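Local coordinates for minor fimbrium anchoring subunit Mfa2 (Porphyromonas gingivalis, PDB 5NFI), which fastens the minor fimbriae to the bacterial outer membrane by binding the fimbrial subunit Mfa1 and regulates how long these adhesive filaments grow, at residues E141-V146 with F199-K204; E160-S165 with S181-G186; R145-V150 with D249-L254. One frame throughout, in Å; residues are numbered along the deposited sequence.

Contact 1 (E141-V146 with F199-K204); sequences EYTNRV and FFTTLK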
loop_
_atom_site.group_PDB
_atom_site.type_symbol
_atom_site.label_atom_id
_atom_site.label_comp_id
_atom_site.label_asym_id
_atom_site.label_seq_id
_atom_site.Cartn_x
_atom_site.Cartn_y
_atom_site.Cartn_z
ATOM N N GLU A 141 6.604 0.738 -2.692
ATOM C CA GLU A 141 5.701 -0.358 -2.361
ATOM C C GLU A 141 4.598 0.127 -1.441
ATOM O O GLU A 141 4.867 0.826 -0.468
ATOM C CB GLU A 141 6.445 -1.526 -1.712
ATOM C CG GLU A 141 5.524 -2.708 -1.495
ATOM C CD GLU A 141 6.194 -3.876 -0.818
ATOM O OE1 GLU A 141 7.428 -3.786 -0.585
ATOM O OE2 GLU A 141 5.482 -4.878 -0.537
ATOM N N TYR A 142 3.365 -0.264 -1.768
ATOM C CA TYR A 142 2.163 0.137 -1.047
ATOM C C TYR A 142 1.624 -0.989 -0.160
ATOM O O TYR A 142 0.915 -0.721 0.806
ATOM C CB TYR A 142 1.058 0.548 -2.017
ATOM C CG TYR A 142 1.022 2.009 -2.394
ATOM C CD1 TYR A 142 2.141 2.825 -2.253
ATOM C CD2 TYR A 142 -0.147 2.579 -2.886
ATOM C CE1 TYR A 142 2.092 4.160 -2.593
ATOM C CE2 TYR A 142 -0.203 3.904 -3.224
ATOM C CZ TYR A 142 0.912 4.690 -3.078
ATOM O OH TYR A 142 0.837 6.023 -3.423
ATOM N N THR A 143 1.918 -2.243 -0.525
ATOM C CA THR A 143 1.615 -3.367 0.351
ATOM C C THR A 143 2.485 -3.323 1.620
ATOM O O THR A 143 3.638 -2.847 1.616
ATOM C CB THR A 143 1.822 -4.731 -0.326
ATOM O OG1 THR A 143 2.870 -4.629 -1.292
ATOM C CG2 THR A 143 0.542 -5.243 -0.980
ATOM N N ASN A 144 1.909 -3.808 2.710
ATOM C CA ASN A 144 2.597 -3.888 3.986
ATOM C C ASN A 144 2.296 -5.225 4.574
ATOM O O ASN A 144 1.161 -5.666 4.543
ATOM C CB ASN A 144 2.150 -2.790 4.933
ATOM C CG ASN A 144 2.569 -1.436 4.470
ATOM O OD1 ASN A 144 3.727 -1.056 4.618
ATOM N ND2 ASN A 144 1.620 -0.674 3.937
ATOM N N ARG A 145 3.326 -5.868 5.091
ATOM C CA ARG A 145 3.190 -7.147 5.756
ATOM C C ARG A 145 3.276 -6.887 7.243
ATOM O O ARG A 145 4.267 -6.350 7.734
ATOM C CB ARG A 145 4.270 -8.129 5.291
ATOM C CG ARG A 145 4.122 -8.536 3.833
ATOM C CD ARG A 145 5.444 -8.993 3.258
ATOM N NE ARG A 145 6.384 -7.881 3.128
ATOM C CZ ARG A 145 6.396 -7.016 2.111
ATOM N NH1 ARG A 145 7.286 -6.027 2.088
ATOM N NH2 ARG A 145 5.519 -7.135 1.117
ATOM N N VAL A 146 2.216 -7.239 7.952
ATOM C CA VAL A 146 2.102 -6.910 9.359
ATOM C C VAL A 146 1.866 -8.160 10.192
ATOM O O VAL A 146 0.821 -8.801 10.078
ATOM C CB VAL A 146 0.952 -5.907 9.619
ATOM C CG1 VAL A 146 1.027 -5.392 11.040
ATOM C CG2 VAL A 146 1.005 -4.744 8.640
ATOM N N PHE A 199 -0.863 -13.006 10.744
ATOM C CA PHE A 199 -0.176 -12.322 9.651
ATOM C C PHE A 199 -1.149 -11.684 8.649
ATOM O O PHE A 199 -2.023 -12.354 8.094
ATOM C CB PHE A 199 0.764 -13.280 8.931
ATOM C CG PHE A 199 1.500 -12.649 7.781
ATOM C CD1 PHE A 199 2.668 -11.944 7.994
ATOM C CD2 PHE A 199 1.012 -12.751 6.482
ATOM C CE1 PHE A 199 3.343 -11.361 6.925
ATOM C CE2 PHE A 199 1.672 -12.166 5.422
ATOM C CZ PHE A 199 2.839 -11.473 5.640
ATOM N N PHE A 200 -0.981 -10.385 8.426
ATOM C CA PHE A 200 -1.839 -9.633 7.521
ATOM C C PHE A 200 -1.032 -9.062 6.359
ATOM O O PHE A 200 0.092 -8.590 6.541
ATOM C CB PHE A 200 -2.536 -8.472 8.243
ATOM C CG PHE A 200 -3.305 -8.880 9.450
ATOM C CD1 PHE A 200 -2.671 -9.053 10.669
ATOM C CD2 PHE A 200 -4.668 -9.086 9.375
ATOM C CE1 PHE A 200 -3.389 -9.431 11.786
ATOM C CE2 PHE A 200 -5.399 -9.468 10.495
ATOM C CZ PHE A 200 -4.766 -9.644 11.692
ATOM N N THR A 201 -1.600 -9.090 5.166
ATOM C CA THR A 201 -1.046 -8.278 4.116
ATOM C C THR A 201 -2.070 -7.208 3.791
ATOM O O THR A 201 -3.178 -7.500 3.322
ATOM C CB THR A 201 -0.690 -9.080 2.853
ATOM O OG1 THR A 201 0.211 -10.135 3.191
ATOM C CG2 THR A 201 -0.018 -8.167 1.851
ATOM N N THR A 202 -1.714 -5.964 4.057
ATOM C CA THR A 202 -2.646 -4.893 3.805
ATOM C C THR A 202 -2.038 -3.956 2.772
ATOM O O THR A 202 -0.908 -4.153 2.342
ATOM C CB THR A 202 -2.996 -4.138 5.100
ATOM O OG1 THR A 202 -3.937 -3.098 4.813
ATOM C CG2 THR A 202 -1.758 -3.529 5.712
ATOM N N LEU A 203 -2.774 -2.938 2.363
ATOM C CA LEU A 203 -2.207 -2.019 1.407
ATOM C C LEU A 203 -1.607 -0.857 2.185
ATOM O O LEU A 203 -0.937 -1.084 3.194
ATOM C CB LEU A 203 -3.249 -1.577 0.378
ATOM C CG LEU A 203 -3.756 -2.764 -0.453
ATOM C CD1 LEU A 203 -4.861 -2.351 -1.389
ATOM C CD2 LEU A 203 -2.610 -3.401 -1.235
ATOM N N LYS A 204 -1.813 0.371 1.712
ATOM C CA LYS A 204 -1.045 1.520 2.197
ATOM C C LYS A 204 -1.380 1.891 3.643
ATOM O O LYS A 204 -2.545 1.928 4.046
ATOM C CB LYS A 204 -1.266 2.729 1.278
ATOM C CG LYS A 204 -0.420 3.951 1.604
ATOM C CD LYS A 204 0.548 4.256 0.482
ATOM C CE LYS A 204 0.617 5.744 0.176
ATOM N NZ LYS A 204 1.157 6.546 1.326
#
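K204 lays its aliphatic chain over one face of the Y142 ring, with CD 3.4 Å from the ring centroid and almost on the ring normal, a CH-pi contact. CE carries on toward the phenol end of the ring; the ammonium group beyond it pairs with E206, while the Y142 hydroxyl bonds to G174 O. Next to this packed turn, the N144 side chain reaches back toward the facing backbone. With CG beside the backbone N (chi1 -67°), ND2 comes 2.7 Å from L203 O, which lies in the amide plane but is met from above its own carbonyl plane. T143 CG2 rests on L203 CD2. From N144 and T202 onward a regular antiparallel ladder takes over, and the pairs N144-T202 and V146-F200 each exchange two backbone bonds.

Around R145 and F199, both partly exposed, the contact is looser. F199 lies alongside the arginine, its CZ 3.7 Å from R145 CB and its ring 26° from the guanidinium plane. R145 NH2 donates to E141 OE2 at 2.8 Å, on the syn lone pair of that oxygen, and T143 OG1 takes its anti lone pair.

Strand 196-202 lies between strands 133-151 and 182-190; F200 and T202 pack on strand 159-165, and V146 on strand 249-258.

Contact 2 (E160-S165 with S181-G186); sequences EIKLAS and STYYPG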
loop_
_atom_site.group_PDB
_atom_site.type_symbol
_atom_site.label_atom_id
_atom_site.label_comp_id
_atom_site.label_asym_id
_atom_site.label_seq_id
_atom_site.Cartn_x
_atom_site.Cartn_y
_atom_site.Cartn_z
ATOM N N GLU A 160 -9.005 -13.122 18.759
ATOM C CA GLU A 160 -8.892 -12.864 17.340
ATOM C C GLU A 160 -8.303 -11.498 17.086
ATOM O O GLU A 160 -8.780 -10.499 17.632
ATOM C CB GLU A 160 -10.256 -12.975 16.662
ATOM C CG GLU A 160 -10.369 -12.180 15.383
ATOM C CD GLU A 160 -11.338 -12.795 14.405
ATOM O OE1 GLU A 160 -12.287 -13.485 14.853
ATOM O OE2 GLU A 160 -11.141 -12.592 13.181
ATOM N N ILE A 161 -7.262 -11.466 16.261
ATOM C CA ILE A 161 -6.639 -10.224 15.865
ATOM C C ILE A 161 -7.206 -9.778 14.525
ATOM O O ILE A 161 -7.347 -10.575 13.580
ATOM C CB ILE A 161 -5.118 -10.363 15.803
ATOM C CG1 ILE A 161 -4.613 -10.870 17.169
ATOM C CG2 ILE A 161 -4.478 -9.022 15.466
ATOM C CD1 ILE A 161 -3.146 -11.236 17.227
ATOM N N LYS A 162 -7.577 -8.505 14.482
ATOM C CA LYS A 162 -8.189 -7.912 13.317
ATOM C C LYS A 162 -7.494 -6.630 12.944
ATOM O O LYS A 162 -7.044 -5.875 13.810
ATOM C CB LYS A 162 -9.664 -7.637 13.554
ATOM C CG LYS A 162 -10.495 -8.869 13.744
ATOM C CD LYS A 162 -11.952 -8.505 13.772
ATOM C CE LYS A 162 -12.765 -9.564 14.498
ATOM N NZ LYS A 162 -14.243 -9.330 14.353
ATOM N N LEU A 163 -7.433 -6.387 11.640
ATOM C CA LEU A 163 -6.826 -5.191 11.090
ATOM C C LEU A 163 -7.767 -4.554 10.075
ATOM O O LEU A 163 -7.979 -5.093 8.967
ATOM C CB LEU A 163 -5.488 -5.531 10.439
ATOM C CG LEU A 163 -4.676 -4.392 9.825
ATOM C CD1 LEU A 163 -4.132 -3.452 10.895
ATOM C CD2 LEU A 163 -3.552 -4.983 9.010
ATOM N N ALA A 164 -8.338 -3.417 10.456
ATOM C CA ALA A 164 -9.230 -2.676 9.582
ATOM C C ALA A 164 -8.543 -1.431 9.030
ATOM O O ALA A 164 -7.805 -0.744 9.737
ATOM C CB ALA A 164 -10.490 -2.289 10.309
ATOM N N SER A 165 -8.786 -1.129 7.763
ATOM C CA SER A 165 -8.232 0.090 7.213
ATOM C C SER A 165 -9.015 0.546 6.003
ATOM O O SER A 165 -9.382 -0.263 5.163
ATOM C CB SER A 165 -6.770 -0.124 6.852
ATOM O OG SER A 165 -6.219 1.049 6.290
ATOM N N SER A 181 -14.037 1.149 5.751
ATOM C CA SER A 181 -12.891 0.383 6.187
ATOM C C SER A 181 -12.948 -1.005 5.608
ATOM O O SER A 181 -13.994 -1.460 5.190
ATOM C CB SER A 181 -12.818 0.320 7.716
ATOM O OG SER A 181 -11.994 1.368 8.203
ATOM N N THR A 182 -11.806 -1.668 5.590
ATOM C CA THR A 182 -11.684 -2.988 5.017
ATOM C C THR A 182 -10.973 -3.877 6.011
ATOM O O THR A 182 -9.899 -3.535 6.510
ATOM C CB THR A 182 -10.884 -2.972 3.698
ATOM O OG1 THR A 182 -11.521 -2.111 2.748
ATOM C CG2 THR A 182 -10.779 -4.357 3.125
ATOM N N TYR A 183 -11.561 -5.021 6.308
ATOM C CA TYR A 183 -10.895 -5.952 7.186
ATOM C C TYR A 183 -9.965 -6.823 6.362
ATOM O O TYR A 183 -10.332 -7.262 5.281
ATOM C CB TYR A 183 -11.918 -6.779 7.970
ATOM C CG TYR A 183 -12.482 -6.001 9.124
ATOM C CD1 TYR A 183 -13.565 -5.152 8.957
ATOM C CD2 TYR A 183 -11.898 -6.080 10.387
ATOM C CE1 TYR A 183 -14.071 -4.417 10.024
ATOM C CE2 TYR A 183 -12.393 -5.354 11.461
ATOM C CZ TYR A 183 -13.475 -4.522 11.273
ATOM O OH TYR A 183 -13.954 -3.797 12.344
ATOM N N TYR A 184 -8.753 -7.053 6.864
ATOM C CA TYR A 184 -7.808 -7.930 6.166
ATOM C C TYR A 184 -7.664 -9.305 6.827
ATOM O O TYR A 184 -7.570 -9.409 8.058
ATOM C CB TYR A 184 -6.442 -7.254 6.052
ATOM C CG TYR A 184 -6.467 -6.111 5.077
ATOM C CD1 TYR A 184 -6.836 -4.840 5.486
ATOM C CD2 TYR A 184 -6.154 -6.309 3.736
ATOM C CE1 TYR A 184 -6.873 -3.796 4.599
ATOM C CE2 TYR A 184 -6.186 -5.272 2.843
ATOM C CZ TYR A 184 -6.543 -4.016 3.276
ATOM O OH TYR A 184 -6.583 -2.976 2.381
ATOM N N PRO A 185 -7.637 -10.363 5.990
ATOM C CA PRO A 185 -7.657 -11.769 6.398
ATOM C C PRO A 185 -6.466 -12.137 7.263
ATOM O O PRO A 185 -5.354 -12.275 6.761
ATOM C CB PRO A 185 -7.607 -12.523 5.072
ATOM C CG PRO A 185 -7.980 -11.534 4.038
ATOM C CD PRO A 185 -7.493 -10.228 4.534
ATOM N N GLY A 186 -6.713 -12.308 8.556
ATOM C CA GLY A 186 -5.657 -12.621 9.496
ATOM C C GLY A 186 -5.454 -14.102 9.716
ATOM O O GLY A 186 -6.087 -14.704 10.583
HETATM O O HOH W 1 -9.122 -8.410 10.364
#
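Y183 turns its CG to the side of its backbone N, opposite the carbonyl carbon (chi1 -79°), and a nearly perpendicular ring (chi2 86°) then presents one face to A164 CB. The methyl group sits 3.9 Å from the ring centroid, shifted toward the rim, in a CH-pi contact. K162 starts with a similar first torsion and runs out fully extended, crossing the same ring so that its CD is 3.9 Å from Y183 CE2. On the other side of the strands, the Y184 ring offers its edge to the facing backbone, and L163 O lies in the ring plane 3.7 Å from Y184 CD1. T182 CG2, from the same strand, stands over a face of that ring.

The backbones pair unevenly beneath these side chains. S165 and T182 bond to each other in both directions, but T182 N meets S165 O at 2.8 Å from well above the carbonyl plane, with a bent N-H geometry. Y184 N still reaches L163 O at 3.0 Å. The return bond is replaced by a water, which accepts from L163 N at 2.9 Å and donates to Y184 O at 3.0 Å, while lying at the edge of the Y183 ring. P185 follows, and the strands diverge.

Several polar ends are held from outside: T182 OG1 by Q99, Y184 OH by N167 and S165 OG by N211, while W103 meets the Y183 ring.

The result is an antiparallel ladder splayed at one end around an inserted water. On its other side strand 159-165 pairs with strand 211-217, consistent with the beta-rich, transthyretin-like architecture of the fimbrillin superfamily.

Contact 3 (R145-V150 with D249-L254); sequences RVTVSV and DFDIRL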
loop_
_atom_site.group_PDB
_atom_site.type_symbol
_atom_site.label_atom_id
_atom_site.label_comp_id
_atom_site.label_asym_id
_atom_site.label_seq_id
_atom_site.Cartn_x
_atom_site.Cartn_y
_atom_site.Cartn_z
ATOM N N ARG A 145 3.326 -5.868 5.091
ATOM C CA ARG A 145 3.190 -7.147 5.756
ATOM C C ARG A 145 3.276 -6.887 7.243
ATOM O O ARG A 145 4.267 -6.350 7.734
ATOM C CB ARG A 145 4.270 -8.129 5.291
ATOM C CG ARG A 145 4.122 -8.536 3.833
ATOM C CD ARG A 145 5.444 -8.993 3.258
ATOM N NE ARG A 145 6.384 -7.881 3.128
ATOM C CZ ARG A 145 6.396 -7.016 2.111
ATOM N NH1 ARG A 145 7.286 -6.027 2.088
ATOM N NH2 ARG A 145 5.519 -7.135 1.117
ATOM N N VAL A 146 2.216 -7.239 7.952
ATOM C CA VAL A 146 2.102 -6.910 9.359
ATOM C C VAL A 146 1.866 -8.160 10.192
ATOM O O VAL A 146 0.821 -8.801 10.078
ATOM C CB VAL A 146 0.952 -5.907 9.619
ATOM C CG1 VAL A 146 1.027 -5.392 11.040
ATOM C CG2 VAL A 146 1.005 -4.744 8.640
ATOM N N THR A 147 2.848 -8.497 11.022
ATOM C CA THR A 147 2.734 -9.608 11.947
ATOM C C THR A 147 2.385 -9.094 13.348
ATOM O O THR A 147 2.986 -8.128 13.848
ATOM C CB THR A 147 4.034 -10.415 12.012
ATOM O OG1 THR A 147 4.527 -10.628 10.685
ATOM C CG2 THR A 147 3.804 -11.755 12.688
ATOM N N VAL A 148 1.425 -9.742 13.988
ATOM C CA VAL A 148 0.998 -9.318 15.300
ATOM C C VAL A 148 0.917 -10.513 16.240
ATOM O O VAL A 148 0.333 -11.534 15.904
ATOM C CB VAL A 148 -0.364 -8.617 15.247
ATOM C CG1 VAL A 148 -0.835 -8.258 16.655
ATOM C CG2 VAL A 148 -0.285 -7.383 14.377
ATOM N N SER A 149 1.521 -10.378 17.417
ATOM C CA SER A 149 1.414 -11.399 18.441
ATOM C C SER A 149 0.750 -10.806 19.667
ATOM O O SER A 149 1.085 -9.692 20.083
ATOM C CB SER A 149 2.791 -11.956 18.808
ATOM O OG SER A 149 3.602 -12.120 17.661
ATOM N N VAL A 150 -0.213 -11.536 20.223
ATOM C CA VAL A 150 -0.716 -11.229 21.556
ATOM C C VAL A 150 -0.174 -12.270 22.517
ATOM O O VAL A 150 -0.323 -13.478 22.315
ATOM C CB VAL A 150 -2.238 -11.177 21.611
ATOM C CG1 VAL A 150 -2.699 -10.883 23.027
ATOM C CG2 VAL A 150 -2.727 -10.091 20.697
ATOM N N ASP A 249 7.302 -3.759 6.584
ATOM C CA ASP A 249 7.117 -4.948 7.395
ATOM C C ASP A 249 7.030 -4.566 8.855
ATOM O O ASP A 249 7.851 -3.808 9.359
ATOM C CB ASP A 249 8.249 -5.937 7.159
ATOM C CG ASP A 249 8.096 -6.665 5.847
ATOM O OD1 ASP A 249 8.219 -5.995 4.806
ATOM O OD2 ASP A 249 7.840 -7.893 5.855
ATOM N N PHE A 250 6.018 -5.079 9.537
ATOM C CA PHE A 250 5.744 -4.607 10.881
ATOM C C PHE A 250 5.551 -5.769 11.851
ATOM O O PHE A 250 4.557 -6.491 11.771
ATOM C CB PHE A 250 4.519 -3.686 10.873
ATOM C CG PHE A 250 4.720 -2.420 10.090
ATOM C CD1 PHE A 250 4.457 -2.383 8.720
ATOM C CD2 PHE A 250 5.171 -1.265 10.712
ATOM C CE1 PHE A 250 4.647 -1.223 7.986
ATOM C CE2 PHE A 250 5.368 -0.085 9.983
ATOM C CZ PHE A 250 5.104 -0.070 8.610
ATOM N N ASP A 251 6.521 -5.966 12.743
ATOM C CA ASP A 251 6.379 -6.970 13.787
ATOM C C ASP A 251 5.822 -6.264 15.012
ATOM O O ASP A 251 6.444 -5.356 15.552
ATOM C CB ASP A 251 7.697 -7.671 14.113
ATOM C CG ASP A 251 7.481 -9.085 14.648
ATOM O OD1 ASP A 251 6.308 -9.456 14.863
ATOM O OD2 ASP A 251 8.462 -9.836 14.865
ATOM N N ILE A 252 4.622 -6.666 15.411
ATOM C CA ILE A 252 3.907 -6.011 16.499
ATOM C C ILE A 252 3.665 -6.976 17.635
ATOM O O ILE A 252 3.175 -8.098 17.421
ATOM C CB ILE A 252 2.555 -5.448 16.032
ATOM C CG1 ILE A 252 2.760 -4.571 14.794
ATOM C CG2 ILE A 252 1.860 -4.698 17.176
ATOM C CD1 ILE A 252 1.507 -3.928 14.291
ATOM N N ARG A 253 4.021 -6.551 18.841
ATOM C CA ARG A 253 3.714 -7.353 20.013
ATOM C C ARG A 253 2.730 -6.648 20.937
ATOM O O ARG A 253 2.893 -5.477 21.276
ATOM C CB ARG A 253 4.977 -7.713 20.780
ATOM C CG ARG A 253 4.678 -8.573 21.989
ATOM C CD ARG A 253 5.937 -9.074 22.633
ATOM N NE ARG A 253 5.632 -9.705 23.902
ATOM C CZ ARG A 253 6.245 -9.410 25.046
ATOM N NH1 ARG A 253 7.217 -8.501 25.070
ATOM N NH2 ARG A 253 5.901 -10.041 26.162
ATOM N N LEU A 254 1.694 -7.375 21.320
ATOM C CA LEU A 254 0.726 -6.891 22.286
ATOM C C LEU A 254 0.862 -7.706 23.564
ATOM O O LEU A 254 0.668 -8.921 23.561
ATOM C CB LEU A 254 -0.679 -6.991 21.715
ATOM C CG LEU A 254 -0.852 -6.216 20.409
ATOM C CD1 LEU A 254 -2.267 -6.381 19.829
ATOM C CD2 LEU A 254 -0.487 -4.750 20.629
#
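R145 grips the carboxylate of D249 side-on with two nitrogens, one to each oxygen. NE donates to OD2 at 3.1 Å and NH1 to OD1 at 2.9 Å; both oxygens are met on their syn sides, although the two flat groups are turned 42° apart. The bend of the arginine chain at chi3 (-69°) brings its NE edge round to the aspartate. The remaining nitrogen, NH2, is held by E141, so the guanidinium lies between two carboxylates.

Behind this salt bridge the backbones run parallel and in strict alternation. F250 N bonds to R145 O, T147 N to F250 O, I252 N to T147 O, S149 N to I252 O, and L254 N to S149 O at 2.7 Å. This is a parallel ladder between strands far apart in sequence, in a protein whose strand pairings are mostly antiparallel and whose family belongs to the transthyretin clan.

The buried face carries interleaved aliphatic side chains. V146 CG1 touches I252 CD1 at 3.6 Å, and V148 lies side by side with I252, its CG2 3.8 Å from I252 CB. L254 CD1 touches both V148 CG1 and V150 CG2, 3.8 Å from the latter. On the other face, D251 OD1 merely approaches T147 CB, at 3.8 Å, and R253 is drawn to D151 by a salt bridge.

Farther out, L213 backs V148, and V215 lies against both V150 and L254. Helix 229-233 borders the same apolar layer, through I233 on F250 and L229 on I252.

How the contacts relate
From the N terminus, the chain runs through nine earlier strands before strand 133-151, which opens both contact 1 and contact 3; R145 and V146 belong to each, with a different partner strand on either side. Strand 159-165 follows, and the return at 181-186 closes contact 2, the shortest loop, nested within the spans of the other two. Residues 199-204 then close contact 1, and 249-254 close contact 3 last. Across the strands the order is 249-258, 133-151, 196-202, 182-190, 159-165. Contacts 1 and 2 meet where F200 and T202 touch Y184, and I161 of contact 2 packs against V150 of contact 3.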